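Local coordinates for protein uridylate kinase (Bacillus anthracis, PDB 2JJX) that probably phosphorylates UMP to UDP at the expense of ATP in pyrimidine biosynthesis, and also carries an allosteric nucleotide-binding site, at residues R10-V15 / S162-V167; I52-V57 / G133-F138; Y121-A126 / A157-S162; T149-V154 / Q207-L212. One frame throughout, in Å; residues are numbered along the deposited sequence.

All four contacts lie within the amino acid kinase fold. Contacts 1 and 2 are in its central sheet, their centres about 11 Å apart, and strands 14-19 and 53-58 join them as neighbours. Helix 150-160 is the common element on one side of the sheet: its last turn meets the start of helix 123-131 in contact 3, and its first turns meet helix 207-216 in contact 4, about 15 Å away between centres. Along the chain, contacts 2 and 3 have alternating segments; contact 2 falls between the two segments of contact 1, and so does contact 3 except for the shared S162, whereas contact 4 opens only after contact 2 has closed. Contact 3 reaches bound ATP, and contacts 3 and 4 both touch the second subunit.

Contact 1: R10-V15 / S162-V167; sequences RPYKRV and SDAILV
S162 packs beside R14 just after the chain leaves helix 150-160, its CB lying 4.1 Å from R14 O. The S162 hydroxyl turns back to A157 O. The long R14 chain, bent at both chi2 and chi3, carries its guanidinium past this point to salt bridges with E53 and D131, while its NE reaches M160 O.

D163 comes next and supplies the polar grip. Its backbone N donates to R14 O at 2.7 Å, arriving from above the carbonyl plane. With chi1 at -83°, CG sits beside the residue's own backbone N, and the carboxylate is held against residues 13 and 14. There D163 OD2 accepts K13 N at 2.8 Å through its anti lone pair, and R14 N adds a weak bond to the same oxygen. D163 therefore gives through its amide and receives through its carboxylate, pinning the turn that leads into strand 14-19. The D163 and Y12 side chains slide past each other in opposite directions, 3.6 Å from D163 CB to Y12 CB.

A164 places its methyl over the middle of the Y12 ring in a CH-pi contact: CB is 3.7 Å from the ring centroid and only 9° off the normal. R10 O, in a poorly ordered residue, is modelled over the opposite face, and the phenol OH is hydrogen-bonded to H221.

Beyond A164, L166 crosses V15 at about a right angle, its CD1 3.8 Å from V15 CG1. This is the entrance to two neighbouring parallel strands, 14-19 and 164-169, in the middle of the sheet of the alpha/beta/alpha amino acid kinase fold.

Contact 2: I52-V57 / G133-F138; sequences IEVSIV and GYIVIF
F138 holds CG beside its own backbone N (chi1 -60°), a turn that brings ring atom CE1 to 3.5 Å from S55 CB. V57 has CG1 anti to its backbone N (chi1 171°), which leaves CG2 beside that N; V57 CG2 meets F138 CB at 3.8 Å, near the plane of the ring and at its edge. The backbones behind them are adjacent parallel strands, 53-58 and 135-139, in the central sheet of the amino acid kinase fold; their short segments differ in direction by 18°.

Three backbone bonds join the strands, shuttling back and forth as parallel pairing requires. V136 N donates to V54 O at 3.2 Å, I56 N to V136 O at 2.8 Å, and F138 N to I56 O at 2.8 Å. I56 thus uses both its N and its O on the same neighbour.

The two faces of the sheet receive different layers. S55, V57 and F138 point to the side where helix 150-160 lies, and V136 CG2 rests over one face of the F138 ring, toward its rim. I56 and I137 project from the other side, where both pack on L94 of helix 76-101.

At the start of the pairing Y134 leaves the backbone pointing away from 52-57, and its side chain touches a bound ATP; G133 just before it ends the preceding helix in a Schellman motif. A water continues the strand pairing here, accepting from V54 N at 3.1 Å and donating to Y134 O at 2.9 Å.

Contact 3: Y121-A126 / A157-S162; sequences YIRLRA and AIEMNS. With ATP (adenosine-5'-triphosphate), chain F; ATP (adenosine-5'-triphosphate), chain D.
R123 and E159 bring their CA atoms to 7.3 Å where the first turn of helix 123-131 faces the last turn of helix 150-160, and A126 and M160 come almost as near, 7.4 Å between CA atoms.

R123 makes the strong bond. Its chain bends at chi2 (109°), and NE then donates to E159 O at 2.7 Å and 170°, with the oxygen lying in the guanidinium plane. The other end of that guanidinium serves the assembly: NH2 forms a salt bridge to D75 of the second subunit. Beside it, the Y121 hydroxyl gives a weak bond to E159 OE2 at 3.3 Å, the carboxylate oxygen sitting near the ring plane at its edge. R156 positions both partners, with a salt bridge to E159 OE1 and a cation-pi contact on the Y121 ring. M160 folds at chi2 and chi3 so that its SD rests on A126 CB at 3.4 Å.

Helix 150-160 ends here in a Schellman motif, N161 taking the positive phi, and A157 O accepts from M160 N, S162 N and S162 OG at once.

On the far side of helix 123-131, R125 reaches into nucleotide, consistent with the allosteric site of this enzyme. Its NH2 donates to O2A of the chain D ATP at 2.7 Å, the phosphate oxygen lying at the guanidinium edge, and its NH1 comes 3.2 Å from O5' of the chain F ATP. I122 CD1 rests 3.8 Å from adenine N1 of the chain F ATP, and I122 also packs on N115 of the third subunit.

Contact 4: T149-V154 / Q207-L212; sequences TDYPSV and QAALLL
Y151 and A209, 4.2 Å apart from CA to CA, are the nearest CA pair between 149-154 and 207-212, which lie on helices 150-160 and 207-216. These are neighbours in one helical layer of the alpha/beta/alpha fold; the axes of the two short segments approach to 8.2 Å and their directions differ by 20°. A209 makes this possible because its side chain is a single methyl, which lies among D150, Y151 and V154, although the exact placing of the V154 methyls is doubtful.

One turn further on, the V154 and L212 side chains pack, running past each other in opposite directions. The Y151 ring completes the apolar patch. Its CG is anti to the backbone N (chi1 -177°), and this swings the ring toward the other helix, where its edge meets the backbone at A208 O and A209 N. Ring atom CD1 lies 3.9 Å from A208 CB, while CE1 is 3.9 Å from L212 CD1, the leucine crossing the tyrosine at about a right angle.

Farther out, helix 207-216 also faces a partner: Q207 and L211 pack on L211 and Q207 of the second subunit, and L212 meets F146 there. S153 turns toward the sheet, against L16 and V57. D150 fixes the start of the pairing, its CB 3.8 Å from A209 CB and its OD2 accepting the backbone N of D206, the residue just before helix 207-216.

Contact 1: R10-V15 / S162-V167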
# COMPACT_ATOMS: atom_id res chain seq x y z
N ARG A 10 10.55 -38.03 17.00
CA ARG A 10 9.76 -38.67 15.94
C ARG A 10 10.13 -38.10 14.56
O ARG A 10 10.92 -37.16 14.45
CB ARG A 10 8.26 -38.53 16.21
CG ARG A 10 7.83 -38.82 17.65
CD ARG A 10 7.37 -40.27 17.83
NE ARG A 10 6.84 -40.82 16.58
CZ ARG A 10 6.53 -42.10 16.37
NH1 ARG A 10 6.68 -43.01 17.33
NH2 ARG A 10 6.05 -42.48 15.19
N PRO A 11 9.59 -38.72 13.48
CA PRO A 11 9.93 -38.16 12.16
C PRO A 11 8.91 -37.07 11.81
O PRO A 11 7.69 -37.27 11.92
CB PRO A 11 9.77 -39.37 11.24
CG PRO A 11 8.66 -40.15 11.86
CD PRO A 11 8.69 -39.88 13.36
N TYR A 12 9.40 -35.88 11.49
CA TYR A 12 8.50 -34.78 11.18
C TYR A 12 8.48 -34.53 9.69
O TYR A 12 9.50 -34.62 9.01
CB TYR A 12 8.96 -33.53 11.91
CG TYR A 12 9.25 -33.76 13.37
CD1 TYR A 12 8.21 -34.02 14.27
CD2 TYR A 12 10.52 -33.52 13.89
CE1 TYR A 12 8.44 -34.12 15.64
CE2 TYR A 12 10.77 -33.62 15.27
CZ TYR A 12 9.72 -33.93 16.13
OH TYR A 12 9.93 -34.05 17.49
N LYS A 13 7.32 -34.14 9.18
CA LYS A 13 7.21 -33.79 7.77
C LYS A 13 7.47 -32.29 7.56
O LYS A 13 8.02 -31.91 6.52
CB LYS A 13 5.84 -34.15 7.21
CG LYS A 13 5.32 -35.52 7.57
CD LYS A 13 4.32 -36.01 6.53
CE LYS A 13 4.92 -37.09 5.64
NZ LYS A 13 3.84 -37.90 5.01
N ARG A 14 7.01 -31.46 8.50
CA ARG A 14 7.13 -29.99 8.43
C ARG A 14 7.80 -29.45 9.67
O ARG A 14 7.45 -29.79 10.79
CB ARG A 14 5.76 -29.34 8.31
CG ARG A 14 5.54 -28.55 7.04
CD ARG A 14 5.20 -27.11 7.33
NE ARG A 14 3.83 -26.74 6.98
CZ ARG A 14 3.16 -27.16 5.91
NH1 ARG A 14 3.70 -28.03 5.07
NH2 ARG A 14 1.93 -26.73 5.70
N VAL A 15 8.69 -28.49 9.47
CA VAL A 15 9.52 -28.00 10.57
C VAL A 15 9.90 -26.51 10.47
O VAL A 15 10.15 -25.99 9.40
CB VAL A 15 10.76 -28.89 10.59
CG1 VAL A 15 12.02 -28.11 10.27
CG2 VAL A 15 10.84 -29.69 11.89
N SER A 162 3.31 -26.55 11.45
CA SER A 162 4.57 -27.25 11.61
C SER A 162 4.45 -28.40 12.60
O SER A 162 3.54 -28.43 13.41
CB SER A 162 5.67 -26.26 12.01
OG SER A 162 5.84 -25.35 10.93
N ASP A 163 5.31 -29.40 12.45
CA ASP A 163 5.27 -30.57 13.32
C ASP A 163 6.14 -30.35 14.57
O ASP A 163 6.00 -31.04 15.58
CB ASP A 163 5.83 -31.77 12.56
CG ASP A 163 4.80 -32.43 11.66
OD1 ASP A 163 3.59 -32.20 11.85
OD2 ASP A 163 5.20 -33.25 10.80
N ALA A 164 7.12 -29.45 14.45
CA ALA A 164 8.05 -29.18 15.52
C ALA A 164 8.79 -27.86 15.25
O ALA A 164 8.82 -27.39 14.13
CB ALA A 164 9.01 -30.31 15.67
N ILE A 165 9.35 -27.25 16.30
CA ILE A 165 10.18 -26.07 16.13
C ILE A 165 11.56 -26.42 16.63
O ILE A 165 11.72 -26.85 17.77
CB ILE A 165 9.64 -24.80 16.81
CG1 ILE A 165 10.56 -23.63 16.45
CG2 ILE A 165 9.70 -24.92 18.29
CD1 ILE A 165 10.35 -22.42 17.31
N LEU A 166 12.56 -26.36 15.76
CA LEU A 166 13.90 -26.68 16.18
C LEU A 166 14.60 -25.36 16.48
O LEU A 166 14.70 -24.49 15.63
CB LEU A 166 14.63 -27.49 15.11
CG LEU A 166 13.82 -28.55 14.37
CD1 LEU A 166 14.49 -28.76 13.03
CD2 LEU A 166 13.81 -29.84 15.14
N VAL A 167 14.92 -25.17 17.75
CA VAL A 167 15.58 -23.96 18.19
C VAL A 167 17.08 -24.18 18.33
O VAL A 167 17.57 -24.78 19.30
CB VAL A 167 14.90 -23.38 19.42
CG1 VAL A 167 13.78 -24.29 19.87
CG2 VAL A 167 15.90 -23.13 20.52

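Contact 2: I52-V57 / G133-F138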
# COMPACT_ATOMS: atom_id res chain seq x y z
N ILE A 52 11.80 -33.08 3.99
CA ILE A 52 11.10 -32.47 5.11
C ILE A 52 10.91 -31.02 4.68
O ILE A 52 11.82 -30.44 4.06
CB ILE A 52 11.97 -32.53 6.37
CG1 ILE A 52 12.08 -33.98 6.83
CG2 ILE A 52 11.38 -31.65 7.46
CD1 ILE A 52 12.90 -34.14 8.07
N GLU A 53 9.74 -30.46 4.94
CA GLU A 53 9.51 -29.06 4.59
C GLU A 53 9.98 -28.07 5.65
O GLU A 53 9.72 -28.24 6.83
CB GLU A 53 8.08 -28.81 4.16
CG GLU A 53 7.47 -30.00 3.52
CD GLU A 53 5.97 -29.98 3.66
OE1 GLU A 53 5.46 -29.05 4.30
OE2 GLU A 53 5.29 -30.90 3.15
N VAL A 54 10.81 -27.13 5.21
CA VAL A 54 11.47 -26.18 6.08
C VAL A 54 11.01 -24.73 5.97
O VAL A 54 10.91 -24.20 4.88
CB VAL A 54 13.00 -26.26 5.82
CG1 VAL A 54 13.70 -25.11 6.49
CG2 VAL A 54 13.56 -27.58 6.30
N SER A 55 10.84 -24.08 7.12
CA SER A 55 10.62 -22.64 7.24
C SER A 55 11.76 -22.18 8.13
O SER A 55 12.19 -22.96 8.97
CB SER A 55 9.32 -22.33 7.98
OG SER A 55 8.31 -23.26 7.65
N ILE A 56 12.24 -20.96 7.97
CA ILE A 56 13.34 -20.47 8.80
C ILE A 56 13.05 -19.09 9.35
O ILE A 56 12.53 -18.24 8.64
CB ILE A 56 14.67 -20.52 8.04
CG1 ILE A 56 14.86 -21.88 7.35
CG2 ILE A 56 15.86 -20.09 8.89
CD1 ILE A 56 16.21 -22.08 6.73
N VAL A 57 13.36 -18.88 10.63
CA VAL A 57 13.22 -17.57 11.27
C VAL A 57 14.58 -17.16 11.85
O VAL A 57 15.18 -17.89 12.63
CB VAL A 57 12.08 -17.56 12.29
CG1 VAL A 57 12.09 -16.29 13.09
CG2 VAL A 57 10.74 -17.71 11.60
N GLY A 133 7.09 -27.81 -1.76
CA GLY A 133 8.49 -28.13 -1.51
C GLY A 133 9.49 -27.00 -1.48
O GLY A 133 10.69 -27.25 -1.48
N TYR A 134 9.03 -25.75 -1.43
CA TYR A 134 9.98 -24.63 -1.36
C TYR A 134 10.59 -24.50 0.04
O TYR A 134 10.03 -24.95 1.04
CB TYR A 134 9.30 -23.30 -1.66
CG TYR A 134 8.61 -23.21 -2.99
CD1 TYR A 134 8.73 -24.23 -3.93
CD2 TYR A 134 7.83 -22.10 -3.30
CE1 TYR A 134 8.06 -24.16 -5.14
CE2 TYR A 134 7.17 -22.01 -4.50
CZ TYR A 134 7.28 -23.04 -5.42
OH TYR A 134 6.64 -22.94 -6.63
N ILE A 135 11.68 -23.76 0.11
CA ILE A 135 12.23 -23.39 1.40
C ILE A 135 11.75 -21.98 1.65
O ILE A 135 11.88 -21.12 0.77
CB ILE A 135 13.73 -23.45 1.40
CG1 ILE A 135 14.19 -24.88 1.08
CG2 ILE A 135 14.26 -22.93 2.72
CD1 ILE A 135 15.70 -25.03 1.05
N VAL A 136 11.12 -21.75 2.79
CA VAL A 136 10.65 -20.41 3.11
C VAL A 136 11.33 -19.75 4.28
O VAL A 136 11.55 -20.38 5.32
CB VAL A 136 9.13 -20.19 3.03
CG1 VAL A 136 8.37 -21.38 2.48
CG2 VAL A 136 8.59 -19.65 4.29
N ILE A 137 11.71 -18.49 4.08
CA ILE A 137 12.36 -17.72 5.12
C ILE A 137 11.50 -16.56 5.51
O ILE A 137 10.96 -15.85 4.66
CB ILE A 137 13.74 -17.24 4.69
CG1 ILE A 137 14.56 -18.42 4.13
CG2 ILE A 137 14.46 -16.56 5.85
CD1 ILE A 137 16.04 -18.10 3.93
N PHE A 138 11.34 -16.40 6.82
CA PHE A 138 10.53 -15.34 7.38
C PHE A 138 11.42 -14.28 8.02
O PHE A 138 12.20 -14.57 8.94
CB PHE A 138 9.61 -15.93 8.42
CG PHE A 138 8.67 -16.98 7.88
CD1 PHE A 138 8.68 -18.26 8.40
CD2 PHE A 138 7.68 -16.63 6.99
CE1 PHE A 138 7.77 -19.18 8.00
CE2 PHE A 138 6.71 -17.54 6.63
CZ PHE A 138 6.79 -18.82 7.09
O HOH W 1 10.76 -27.52 2.09

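Contact 3: Y121-A126 / A157-S162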
# COMPACT_ATOMS: atom_id res chain seq x y z
N TYR A 121 4.41 -11.09 3.31
CA TYR A 121 4.03 -12.35 3.92
C TYR A 121 2.54 -12.56 3.89
O TYR A 121 1.79 -11.78 4.46
CB TYR A 121 4.40 -12.38 5.39
CG TYR A 121 3.71 -13.51 6.11
CD1 TYR A 121 4.09 -14.82 5.90
CD2 TYR A 121 2.68 -13.27 7.02
CE1 TYR A 121 3.55 -15.86 6.62
CE2 TYR A 121 2.09 -14.31 7.74
CZ TYR A 121 2.55 -15.61 7.55
OH TYR A 121 1.99 -16.69 8.21
N ILE A 122 2.13 -13.69 3.34
CA ILE A 122 0.73 -14.10 3.34
C ILE A 122 0.66 -15.57 3.67
O ILE A 122 1.33 -16.42 3.07
CB ILE A 122 0.03 -13.79 2.04
CG1 ILE A 122 -0.16 -12.28 1.88
CG2 ILE A 122 -1.30 -14.52 1.98
CD1 ILE A 122 -0.16 -11.83 0.43
N ARG A 123 -0.12 -15.86 4.69
CA ARG A 123 -0.17 -17.17 5.28
C ARG A 123 -0.37 -18.30 4.30
O ARG A 123 0.52 -19.13 4.11
CB ARG A 123 -1.26 -17.16 6.34
CG ARG A 123 -1.80 -18.50 6.64
CD ARG A 123 -1.36 -18.95 8.00
NE ARG A 123 -1.91 -20.27 8.30
CZ ARG A 123 -3.16 -20.62 8.03
NH1 ARG A 123 -4.02 -19.76 7.51
NH2 ARG A 123 -3.57 -21.84 8.33
N LEU A 124 -1.55 -18.35 3.72
CA LEU A 124 -1.89 -19.41 2.78
C LEU A 124 -0.92 -19.54 1.62
O LEU A 124 -0.75 -20.63 1.07
CB LEU A 124 -3.33 -19.28 2.31
CG LEU A 124 -4.20 -18.91 3.52
CD1 LEU A 124 -4.27 -17.38 3.75
CD2 LEU A 124 -5.58 -19.55 3.48
N ARG A 125 -0.24 -18.45 1.29
CA ARG A 125 0.80 -18.47 0.26
C ARG A 125 2.02 -19.21 0.82
O ARG A 125 2.71 -19.95 0.11
CB ARG A 125 1.24 -17.05 -0.12
CG ARG A 125 1.10 -16.72 -1.59
CD ARG A 125 1.92 -15.51 -2.01
NE ARG A 125 2.74 -15.77 -3.20
CZ ARG A 125 2.39 -16.53 -4.23
NH1 ARG A 125 1.22 -17.17 -4.26
NH2 ARG A 125 3.22 -16.67 -5.26
N ALA A 126 2.29 -18.97 2.10
CA ALA A 126 3.46 -19.54 2.72
C ALA A 126 3.26 -21.02 2.85
O ALA A 126 4.17 -21.80 2.59
CB ALA A 126 3.64 -18.91 4.11
N ALA A 157 5.44 -21.02 13.25
CA ALA A 157 5.45 -22.49 13.21
C ALA A 157 4.00 -22.99 13.24
O ALA A 157 3.57 -23.70 12.34
CB ALA A 157 6.27 -23.09 14.41
N ILE A 158 3.24 -22.56 14.25
CA ILE A 158 1.83 -22.96 14.39
C ILE A 158 1.03 -22.58 13.14
O ILE A 158 0.35 -23.40 12.53
CB ILE A 158 1.19 -22.45 15.69
CG1 ILE A 158 1.93 -22.93 16.94
CG2 ILE A 158 -0.28 -22.81 15.77
CD1 ILE A 158 1.66 -22.07 18.14
N GLU A 159 1.17 -21.33 12.71
CA GLU A 159 0.46 -20.85 11.51
C GLU A 159 0.74 -21.77 10.31
O GLU A 159 -0.08 -21.91 9.40
CB GLU A 159 0.96 -19.44 11.16
CG GLU A 159 0.15 -18.29 11.74
CD GLU A 159 0.75 -16.92 11.38
OE1 GLU A 159 1.94 -16.69 11.70
OE2 GLU A 159 0.06 -16.07 10.78
N MET A 160 1.94 -22.33 10.27
CA MET A 160 2.36 -23.10 9.12
C MET A 160 2.05 -24.59 9.29
O MET A 160 2.26 -25.37 8.36
CB MET A 160 3.85 -22.82 8.86
CG MET A 160 4.22 -22.80 7.39
SD MET A 160 3.84 -21.30 6.52
CE MET A 160 2.36 -20.78 7.21
N ASN A 161 1.47 -24.94 10.43
CA ASN A 161 1.04 -26.31 10.72
C ASN A 161 2.30 -27.13 10.82
O ASN A 161 2.40 -28.21 10.24
CB ASN A 161 0.21 -26.91 9.58
CG ASN A 161 -1.17 -26.28 9.44
OD1 ASN A 161 -1.51 -25.33 10.14
ND2 ASN A 161 -1.93 -26.76 8.47
N SER A 162 3.31 -26.55 11.45
CA SER A 162 4.57 -27.25 11.61
C SER A 162 4.45 -28.40 12.60
O SER A 162 3.54 -28.43 13.41
CB SER A 162 5.67 -26.26 12.01
OG SER A 162 5.84 -25.35 10.93
PG ATP F . -3.49 -22.69 -7.39
O1G ATP F . -4.49 -23.67 -7.99
O2G ATP F . -2.11 -23.35 -7.36
O3G ATP F . -3.96 -22.38 -5.98
PB ATP F . -2.34 -20.27 -8.47
O1B ATP F . -2.61 -19.45 -9.75
O2B ATP F . -0.89 -20.83 -8.49
O3B ATP F . -3.44 -21.40 -8.29
PA ATP F . -2.12 -17.85 -7.13
O1A ATP F . -3.52 -17.28 -7.42
O2A ATP F . -1.09 -17.39 -8.18
O3A ATP F . -2.40 -19.37 -7.20
O5' ATP F . -1.66 -17.52 -5.61
C5' ATP F . -1.78 -18.63 -4.70
C4' ATP F . -2.36 -18.31 -3.31
O4' ATP F . -2.45 -16.91 -2.95
C3' ATP F . -3.68 -18.99 -2.96
O3' ATP F . -3.60 -19.71 -1.73
C2' ATP F . -4.70 -17.87 -2.85
O2' ATP F . -5.54 -18.17 -1.72
C1' ATP F . -3.86 -16.57 -2.76
N9 ATP F . -4.14 -15.59 -1.70
C8 ATP F . -4.73 -15.82 -0.48
N7 ATP F . -4.86 -14.73 0.26
C5 ATP F . -4.33 -13.72 -0.50
C6 ATP F . -4.17 -12.34 -0.27
N6 ATP F . -4.57 -11.72 0.88
N1 ATP F . -3.59 -11.57 -1.22
C2 ATP F . -3.19 -12.18 -2.35
N3 ATP F . -3.29 -13.48 -2.68
C4 ATP F . -3.87 -14.22 -1.72
PG ATP D . 7.01 -20.57 -10.18
O1G ATP D . 7.14 -21.98 -9.61
O2G ATP D . 8.08 -20.47 -11.25
O3G ATP D . 7.27 -19.55 -9.08
PB ATP D . 4.48 -19.16 -10.69
O1B ATP D . 3.15 -19.78 -10.16
O2B ATP D . 4.20 -18.58 -12.10
O3B ATP D . 5.58 -20.31 -10.85
PA ATP D . 4.83 -17.46 -8.28
O1A ATP D . 5.85 -18.14 -7.34
O2A ATP D . 3.40 -17.72 -7.74
O3A ATP D . 5.04 -18.00 -9.76
O5' ATP D . 5.06 -15.84 -8.30
C5' ATP D . 5.89 -15.28 -9.32
C4' ATP D . 6.99 -14.46 -8.64
O4' ATP D . 6.43 -13.46 -7.75
C3' ATP D . 8.04 -15.27 -7.87
O3' ATP D . 9.17 -15.62 -8.67
C2' ATP D . 8.44 -14.35 -6.71
O2' ATP D . 9.59 -13.60 -7.16
C1' ATP D . 7.20 -13.47 -6.50
N9 ATP D . 7.43 -12.18 -5.81
C8 ATP D . 8.65 -11.63 -5.48
N7 ATP D . 8.55 -10.48 -4.84
C5 ATP D . 7.19 -10.28 -4.76
C6 ATP D . 6.46 -9.23 -4.20
N6 ATP D . 7.11 -8.18 -3.59
N1 ATP D . 5.10 -9.27 -4.26
C2 ATP D . 4.50 -10.32 -4.87
N3 ATP D . 5.10 -11.39 -5.43
C4 ATP D . 6.46 -11.31 -5.35

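Contact 4: T149-V154 / Q207-L212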
# COMPACT_ATOMS: atom_id res chain seq x y z
N THR A 149 12.86 -12.92 18.96
CA THR A 149 12.77 -13.85 17.84
C THR A 149 11.98 -15.11 18.21
O THR A 149 11.37 -15.74 17.35
CB THR A 149 14.20 -14.25 17.42
OG1 THR A 149 15.01 -13.09 17.25
CG2 THR A 149 14.20 -15.05 16.13
N ASP A 150 12.08 -15.55 19.46
CA ASP A 150 11.47 -16.80 19.92
C ASP A 150 9.99 -16.84 19.60
O ASP A 150 9.52 -17.80 19.00
CB ASP A 150 11.62 -16.99 21.43
CG ASP A 150 13.06 -16.86 21.90
OD1 ASP A 150 13.99 -16.73 21.07
OD2 ASP A 150 13.28 -16.89 23.13
N TYR A 151 9.27 -15.84 20.08
CA TYR A 151 7.81 -15.78 19.98
C TYR A 151 7.25 -15.85 18.58
O TYR A 151 6.35 -16.66 18.32
CB TYR A 151 7.25 -14.55 20.72
CG TYR A 151 5.74 -14.50 20.71
CD1 TYR A 151 5.00 -15.27 21.60
CD2 TYR A 151 5.07 -13.85 19.69
CE1 TYR A 151 3.62 -15.36 21.50
CE2 TYR A 151 3.69 -13.91 19.59
CZ TYR A 151 2.96 -14.65 20.51
OH TYR A 151 1.58 -14.68 20.45
N PRO A 152 7.67 -14.92 17.70
CA PRO A 152 7.17 -14.94 16.32
C PRO A 152 7.47 -16.22 15.59
O PRO A 152 6.90 -16.50 14.53
CB PRO A 152 8.01 -13.84 15.66
CG PRO A 152 8.51 -12.97 16.77
CD PRO A 152 8.04 -13.54 18.07
N SER A 153 8.55 -16.86 16.00
CA SER A 153 9.01 -18.03 15.30
C SER A 153 8.09 -19.17 15.69
O SER A 153 7.72 -19.97 14.84
CB SER A 153 10.49 -18.31 15.59
OG SER A 153 10.62 -18.83 16.90
N VAL A 154 7.62 -19.19 16.93
CA VAL A 154 6.66 -20.23 17.30
C VAL A 154 5.30 -19.93 16.70
O VAL A 154 4.56 -20.84 16.28
CB VAL A 154 6.62 -20.63 18.78
CG1 VAL A 154 7.56 -19.83 19.64
CG2 VAL A 154 5.22 -20.58 19.29
N GLN A 207 8.98 -16.85 27.88
CA GLN A 207 7.82 -17.45 28.49
C GLN A 207 6.68 -17.41 27.47
O GLN A 207 6.01 -18.41 27.21
CB GLN A 207 7.44 -16.70 29.78
CG GLN A 207 8.43 -16.93 30.91
CD GLN A 207 8.02 -16.33 32.26
OE1 GLN A 207 6.86 -16.40 32.68
NE2 GLN A 207 9.02 -15.89 33.02
N ALA A 208 6.47 -16.23 26.87
CA ALA A 208 5.36 -16.05 25.93
C ALA A 208 5.41 -17.05 24.77
O ALA A 208 4.37 -17.52 24.29
CB ALA A 208 5.30 -14.64 25.41
N ALA A 209 6.62 -17.36 24.32
CA ALA A 209 6.80 -18.27 23.20
C ALA A 209 6.52 -19.70 23.66
O ALA A 209 5.85 -20.47 22.98
CB ALA A 209 8.18 -18.13 22.63
N LEU A 210 6.94 -19.98 24.88
CA LEU A 210 6.77 -21.25 25.57
C LEU A 210 5.30 -21.57 25.79
O LEU A 210 4.86 -22.70 25.61
CB LEU A 210 7.39 -21.07 26.95
CG LEU A 210 8.04 -22.29 27.57
CD1 LEU A 210 7.07 -22.84 28.62
CD2 LEU A 210 8.29 -23.26 26.41
N LEU A 211 4.56 -20.57 26.28
CA LEU A 211 3.15 -20.72 26.59
C LEU A 211 2.37 -21.02 25.32
O LEU A 211 1.48 -21.85 25.32
CB LEU A 211 2.63 -19.41 27.21
CG LEU A 211 2.57 -19.27 28.74
CD1 LEU A 211 3.66 -20.05 29.50
CD2 LEU A 211 2.52 -17.81 29.16
N LEU A 212 2.71 -20.30 24.26
CA LEU A 212 2.04 -20.43 22.97
C LEU A 212 2.20 -21.85 22.47
O LEU A 212 1.23 -22.51 22.09
CB LEU A 212 2.73 -19.51 21.96
CG LEU A 212 1.79 -18.84 20.97
CD1 LEU A 212 2.50 -18.64 19.66
CD2 LEU A 212 0.51 -19.66 20.81